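Side-chain contacts in arginine kinase (Cydia pomonella granulosis virus, PDB 6VVG), which probably acts as a viral serine/threonine protein kinase, transferring phosphate from ATP to protein substrates, and binds adenosine monophosphate: residues Gly175-Val178 with Tyr179-Pro182; Asp230-Pro233 with Leu234-Lys237. All coordinates share one frame; numbering follows the deposited sequence.

Interaction 1: Gly175-Val178 with Tyr179-Pro182; sequences GTTV and YFSP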
ATOM      1  N   GLY A 175      -3.595 -16.667  -3.077  1.00 12.19           N
ATOM      2  CA  GLY A 175      -5.032 -16.761  -3.254  1.00 19.72           C
ATOM      3  C   GLY A 175      -5.478 -18.152  -3.660  1.00 13.63           C
ATOM      4  O   GLY A 175      -4.785 -19.154  -3.455  1.00 14.81           O
ATOM      5  N   THR A 176      -6.661 -18.208  -4.263  1.00 14.66           N
ATOM      6  CA  THR A 176      -7.313 -19.472  -4.588  1.00 11.94           C
ATOM      7  C   THR A 176      -7.169 -19.772  -6.074  1.00 19.06           C
ATOM      8  O   THR A 176      -7.653 -19.013  -6.923  1.00 15.17           O
ATOM      9  CB  THR A 176      -8.787 -19.439  -4.190  1.00 19.55           C
ATOM     10  OG1 THR A 176      -8.908 -18.959  -2.845  1.00 27.16           O
ATOM     11  CG2 THR A 176      -9.407 -20.827  -4.287  1.00 21.36           C
ATOM     12  N   THR A 177      -6.549 -20.915  -6.376  1.00 13.42           N
ATOM     13  CA  THR A 177      -6.177 -21.246  -7.745  1.00 14.24           C
ATOM     14  C   THR A 177      -7.369 -21.200  -8.689  1.00 16.36           C
ATOM     15  O   THR A 177      -7.253 -20.723  -9.822  1.00 15.25           O
ATOM     16  CB  THR A 177      -5.529 -22.632  -7.769  1.00 14.22           C
ATOM     17  OG1 THR A 177      -4.429 -22.664  -6.849  1.00 19.12           O
ATOM     18  CG2 THR A 177      -5.047 -22.993  -9.164  1.00 18.61           C
ATOM     19  N   VAL A 178      -8.530 -21.676  -8.241  1.00  8.07           N
ATOM     20  CA  VAL A 178      -9.649 -21.865  -9.158  1.00 11.43           C
ATOM     21  C   VAL A 178     -10.306 -20.537  -9.513  1.00 14.18           C
ATOM     22  O   VAL A 178     -11.247 -20.495 -10.317  1.00 11.67           O
ATOM     23  CB  VAL A 178     -10.692 -22.841  -8.583  1.00 17.13           C
ATOM     24  CG1 VAL A 178     -10.124 -24.257  -8.510  1.00 21.80           C
ATOM     25  CG2 VAL A 178     -11.164 -22.381  -7.207  1.00 13.72           C
ATOM     26  N   TYR A 179      -9.829 -19.447  -8.921  1.00 11.68           N
ATOM     27  CA  TYR A 179     -10.249 -18.110  -9.316  1.00  9.65           C
ATOM     28  C   TYR A 179      -9.180 -17.382 -10.119  1.00 11.19           C
ATOM     29  O   TYR A 179      -9.367 -16.206 -10.452  1.00 10.94           O
ATOM     30  CB  TYR A 179     -10.628 -17.278  -8.082  1.00 11.47           C
ATOM     31  CG  TYR A 179     -11.972 -17.623  -7.462  1.00 14.02           C
ATOM     32  CD1 TYR A 179     -12.076 -18.611  -6.492  1.00 12.55           C
ATOM     33  CD2 TYR A 179     -13.130 -16.951  -7.837  1.00  7.31           C
ATOM     34  CE1 TYR A 179     -13.295 -18.928  -5.915  1.00 13.25           C
ATOM     35  CE2 TYR A 179     -14.355 -17.263  -7.269  1.00 13.60           C
ATOM     36  CZ  TYR A 179     -14.431 -18.252  -6.307  1.00 19.32           C
ATOM     37  OH  TYR A 179     -15.644 -18.565  -5.737  1.00 14.65           O
ATOM     38  N   PHE A 180      -8.069 -18.046 -10.443  1.00 12.98           N
ATOM     39  CA  PHE A 180      -6.967 -17.391 -11.138  1.00 11.15           C
ATOM     40  C   PHE A 180      -7.343 -17.085 -12.584  1.00 10.49           C
ATOM     41  O   PHE A 180      -7.794 -17.970 -13.314  1.00 12.07           O
ATOM     42  CB  PHE A 180      -5.718 -18.277 -11.136  1.00 11.18           C
ATOM     43  CG  PHE A 180      -4.960 -18.306  -9.838  1.00  8.31           C
ATOM     44  CD1 PHE A 180      -5.496 -17.788  -8.676  1.00  8.02           C
ATOM     45  CD2 PHE A 180      -3.699 -18.882  -9.789  1.00 11.22           C
ATOM     46  CE1 PHE A 180      -4.786 -17.835  -7.487  1.00 12.79           C
ATOM     47  CE2 PHE A 180      -2.987 -18.931  -8.606  1.00 13.20           C
ATOM     48  CZ  PHE A 180      -3.531 -18.408  -7.454  1.00 13.57           C
ATOM     49  N   SER A 181      -7.117 -15.843 -13.012  1.00 11.87           N
ATOM     50  CA  SER A 181      -7.292 -15.484 -14.410  1.00 12.41           C
ATOM     51  C   SER A 181      -6.165 -16.068 -15.258  1.00  7.81           C
ATOM     52  O   SER A 181      -5.102 -16.419 -14.738  1.00  7.85           O
ATOM     53  CB  SER A 181      -7.313 -13.969 -14.571  1.00  8.05           C
ATOM     54  OG  SER A 181      -6.007 -13.430 -14.429  1.00 10.36           O
ATOM     55  N   PRO A 182      -6.370 -16.178 -16.576  1.00  7.93           N
ATOM     56  CA  PRO A 182      -5.260 -16.627 -17.440  1.00 10.39           C
ATOM     57  C   PRO A 182      -3.993 -15.822 -17.211  1.00 12.03           C
ATOM     58  O   PRO A 182      -2.887 -16.376 -17.212  1.00 12.27           O
ATOM     59  CB  PRO A 182      -5.812 -16.430 -18.861  1.00 10.65           C
ATOM     60  CG  PRO A 182      -7.314 -16.509 -18.699  1.00  8.58           C
ATOM     61  CD  PRO A 182      -7.598 -15.882 -17.343  1.00  8.48           C
TER
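The P+1 loop, which in protein kinases leads into the APE motif at the end of the activation segment, is folded here as a tight turn in which the backbone of Thr177 lies on the ring of Phe180. Thr177 CA sits over the centre of one ring face, 3.6 Å from the centroid of the Phe180 ring, a CH-pi contact only 9° off the normal. At the ring edge, Gly175 C approaches Phe180 CE1 to 3.9 Å. Two successive bonds of 3-10 type hold the turn: Tyr179 N to Thr176 O at 3.0 Å, and Phe180 N to Thr177 O at 2.9 Å. In both, the donor stands well above the carbonyl plane. The sequence follows the GTxxYxxPE pattern of serine/threonine kinases, and Thr176 OG1 accordingly meets Lys143 NZ of the HxDxKxxN catalytic loop. Elsewhere in the turn, Thr176 and Tyr179 run side by side and point the same way, with Thr176 CB 4.1 Å from Tyr179 CD1. Val178 CG2, wedged between its own backbone N and carbonyl carbon, slants against the same ring carbon, 3.9 Å from Tyr179 CD1. Tyr179 OH bonds weakly to Glu205 and Leu144; Ser181 OG caps the next helix at Lys184 N.

Interaction 2: Asp230-Pro233 with Leu234-Lys237; sequences DMLP and LYSK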
ATOM      1  N   ASP A 230      -2.903 -26.258 -14.558  1.00 13.20           N
ATOM      2  CA  ASP A 230      -4.000 -27.180 -14.828  1.00 16.01           C
ATOM      3  C   ASP A 230      -5.292 -26.451 -15.171  1.00 13.00           C
ATOM      4  O   ASP A 230      -6.195 -27.053 -15.765  1.00 13.92           O
ATOM      5  CB  ASP A 230      -4.242 -28.090 -13.622  1.00  9.01           C
ATOM      6  CG  ASP A 230      -3.067 -28.998 -13.327  1.00 21.31           C
ATOM      7  OD1 ASP A 230      -2.508 -29.577 -14.280  1.00 21.07           O
ATOM      8  OD2 ASP A 230      -2.708 -29.135 -12.139  1.00 31.08           O
ATOM      9  N   MET A 231      -5.411 -25.174 -14.801  1.00 17.25           N
ATOM     10  CA  MET A 231      -6.627 -24.433 -15.110  1.00 11.34           C
ATOM     11  C   MET A 231      -6.704 -24.078 -16.588  1.00 16.16           C
ATOM     12  O   MET A 231      -7.806 -23.983 -17.143  1.00 14.15           O
ATOM     13  CB  MET A 231      -6.702 -23.156 -14.272  1.00 13.96           C
ATOM     14  CG  MET A 231      -6.795 -23.368 -12.771  1.00 17.95           C
ATOM     15  SD  MET A 231      -8.114 -24.485 -12.261  1.00 15.07           S
ATOM     16  CE  MET A 231      -9.559 -23.687 -12.961  1.00 11.38           C
ATOM     17  N   LEU A 232      -5.557 -23.884 -17.239  1.00 17.43           N
ATOM     18  CA  LEU A 232      -5.577 -23.385 -18.619  1.00 10.40           C
ATOM     19  C   LEU A 232      -6.333 -24.302 -19.551  1.00 10.90           C
ATOM     20  O   LEU A 232      -7.203 -23.802 -20.305  1.00 15.09           O
ATOM     21  CB  LEU A 232      -4.141 -23.172 -19.108  1.00 13.89           C
ATOM     22  CG  LEU A 232      -3.478 -21.869 -18.668  1.00 14.25           C
ATOM     23  CD1 LEU A 232      -2.129 -21.695 -19.380  1.00 12.08           C
ATOM     24  CD2 LEU A 232      -4.355 -20.652 -18.923  1.00 13.46           C
ATOM     25  N   PRO A 233      -6.095 -25.617 -19.597  1.00 18.84           N
ATOM     26  CA  PRO A 233      -6.909 -26.471 -20.477  1.00 21.77           C
ATOM     27  C   PRO A 233      -8.399 -26.296 -20.233  1.00 17.31           C
ATOM     28  O   PRO A 233      -9.200 -26.328 -21.176  1.00 19.07           O
ATOM     29  CB  PRO A 233      -6.444 -27.898 -20.141  1.00 19.39           C
ATOM     30  CG  PRO A 233      -5.069 -27.723 -19.554  1.00 14.71           C
ATOM     31  CD  PRO A 233      -5.110 -26.399 -18.812  1.00 12.85           C
ATOM     32  N   LEU A 234      -8.786 -26.095 -18.972  1.00 16.89           N
ATOM     33  CA  LEU A 234     -10.199 -25.966 -18.640  1.00 15.84           C
ATOM     34  C   LEU A 234     -10.786 -24.689 -19.224  1.00 16.99           C
ATOM     35  O   LEU A 234     -11.910 -24.696 -19.740  1.00 11.99           O
ATOM     36  CB  LEU A 234     -10.373 -25.997 -17.124  1.00 17.76           C
ATOM     37  CG  LEU A 234      -9.812 -27.260 -16.470  1.00 20.45           C
ATOM     38  CD1 LEU A 234     -10.059 -27.259 -14.974  1.00 21.90           C
ATOM     39  CD2 LEU A 234     -10.419 -28.507 -17.115  1.00 17.51           C
ATOM     40  N   TYR A 235     -10.039 -23.585 -19.162  1.00 12.93           N
ATOM     41  CA  TYR A 235     -10.519 -22.336 -19.740  1.00 14.16           C
ATOM     42  C   TYR A 235     -10.700 -22.441 -21.250  1.00 15.26           C
ATOM     43  O   TYR A 235     -11.411 -21.618 -21.838  1.00 14.22           O
ATOM     44  CB  TYR A 235      -9.552 -21.195 -19.415  1.00 11.82           C
ATOM     45  CG  TYR A 235      -9.382 -20.910 -17.936  1.00 10.87           C
ATOM     46  CD1 TYR A 235     -10.270 -21.417 -16.997  1.00  7.37           C
ATOM     47  CD2 TYR A 235      -8.328 -20.131 -17.481  1.00 12.23           C
ATOM     48  CE1 TYR A 235     -10.114 -21.158 -15.649  1.00 11.75           C
ATOM     49  CE2 TYR A 235      -8.161 -19.867 -16.134  1.00 10.34           C
ATOM     50  CZ  TYR A 235      -9.055 -20.382 -15.224  1.00 16.66           C
ATOM     51  OH  TYR A 235      -8.886 -20.115 -13.884  1.00 12.31           O
ATOM     52  N   SER A 236     -10.080 -23.434 -21.888  1.00 10.05           N
ATOM     53  CA  SER A 236     -10.207 -23.613 -23.328  1.00 15.55           C
ATOM     54  C   SER A 236     -11.487 -24.336 -23.730  1.00 20.08           C
ATOM     55  O   SER A 236     -11.819 -24.347 -24.918  1.00 20.19           O
ATOM     56  CB  SER A 236      -9.007 -24.392 -23.871  1.00 16.96           C
ATOM     57  OG  SER A 236      -7.845 -23.584 -23.925  1.00 21.79           O
ATOM     58  N   LYS A 237     -12.200 -24.941 -22.789  1.00 19.99           N
ATOM     59  CA  LYS A 237     -13.433 -25.653 -23.095  1.00 10.10           C
ATOM     60  C   LYS A 237     -14.618 -24.702 -23.086  1.00 17.93           C
ATOM     61  O   LYS A 237     -14.554 -23.612 -22.511  1.00 20.50           O
ATOM     62  CB  LYS A 237     -13.656 -26.777 -22.086  1.00 12.79           C
ATOM     63  CG  LYS A 237     -12.419 -27.619 -21.812  1.00 20.45           C
ATOM     64  CD  LYS A 237     -12.768 -28.897 -21.054  1.00 31.68           C
ATOM     65  CE  LYS A 237     -11.521 -29.720 -20.747  1.00 48.44           C
ATOM     66  NZ  LYS A 237     -11.762 -30.741 -19.684  1.00 53.81           N
TER
HETATM   67  O   HOH W   1      -6.296 -22.127 -22.274  1.00 24.41           O
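Met231 curls against Tyr235 one turn further along helix 228-235, which by its place after the long helix 192-208 probably corresponds to the αG helix of protein kinases. The methionine is bent twice (chi2 -52°, chi3 -57°), and this hook carries its terminal methyl into the notch between two side chains of the next turn. Met231 CE lies 3.7 Å from Tyr235 CE1 and 4.1 Å from Leu234 CD1. Nearer the backbone, Met231 CB makes an off-centre CH-pi contact, 4.2 Å from the centroid of the Tyr235 ring, while the carbonyl oxygen of Met231 sits over one ring face, displaced toward the rim. That oxygen also takes the helical bond from Tyr235 N, and Leu234 CB presses on it at 3.3 Å from Met231 O. Leu234 CG rests on the Asp230 carbonyl. Leu232 adds a looser bump, its CD2 approaching the tyrosine ring obliquely. Outside the helix, Trp197 and Phe213 meet the same ring, and Ile185 fits against Met231, Leu232 and Tyr235.

Pro233 has no N-H to give to the preceding turn, and the helix kinks there. Beyond it Ser236 N is shared, at 3.1 Å from Pro233 O and through a weak bond to Leu232 O. A water donates to Leu232 O at 2.7 Å and also bonds Ser236 OG. Lys237 CG comes close to Pro233 O. The chemistry thus divides: Met231 and Tyr235 form a buried apolar and aromatic flank, while beside the proline a carbonyl weakly held by the backbone, that of Leu232, is completed by water.

Overall arrangement
Interactions 1 and 2 lie on the same side of the chain's centre, their own centres about 12 Å apart, and they touch directly. The bond that joins them runs from Tyr235 OH to the carbonyl oxygen of Phe180, a probable hydrogen bond of 2.5 Å. Packing contacts accompany it: Pro182 CG is 4.0 Å from Tyr235 CD2, and Thr177 O is 4.0 Å from Met231 CG. Helix 228-235 thus backs the P+1 loop on the side of Thr177 and Phe180. Interaction 1 is also the one nearer the nucleotide: the Thr176 side chain is about 10 Å from the bound AMP and about 9 Å from the side chain of Asp160, which binds it. Interaction 2 lies away from the nucleotide site.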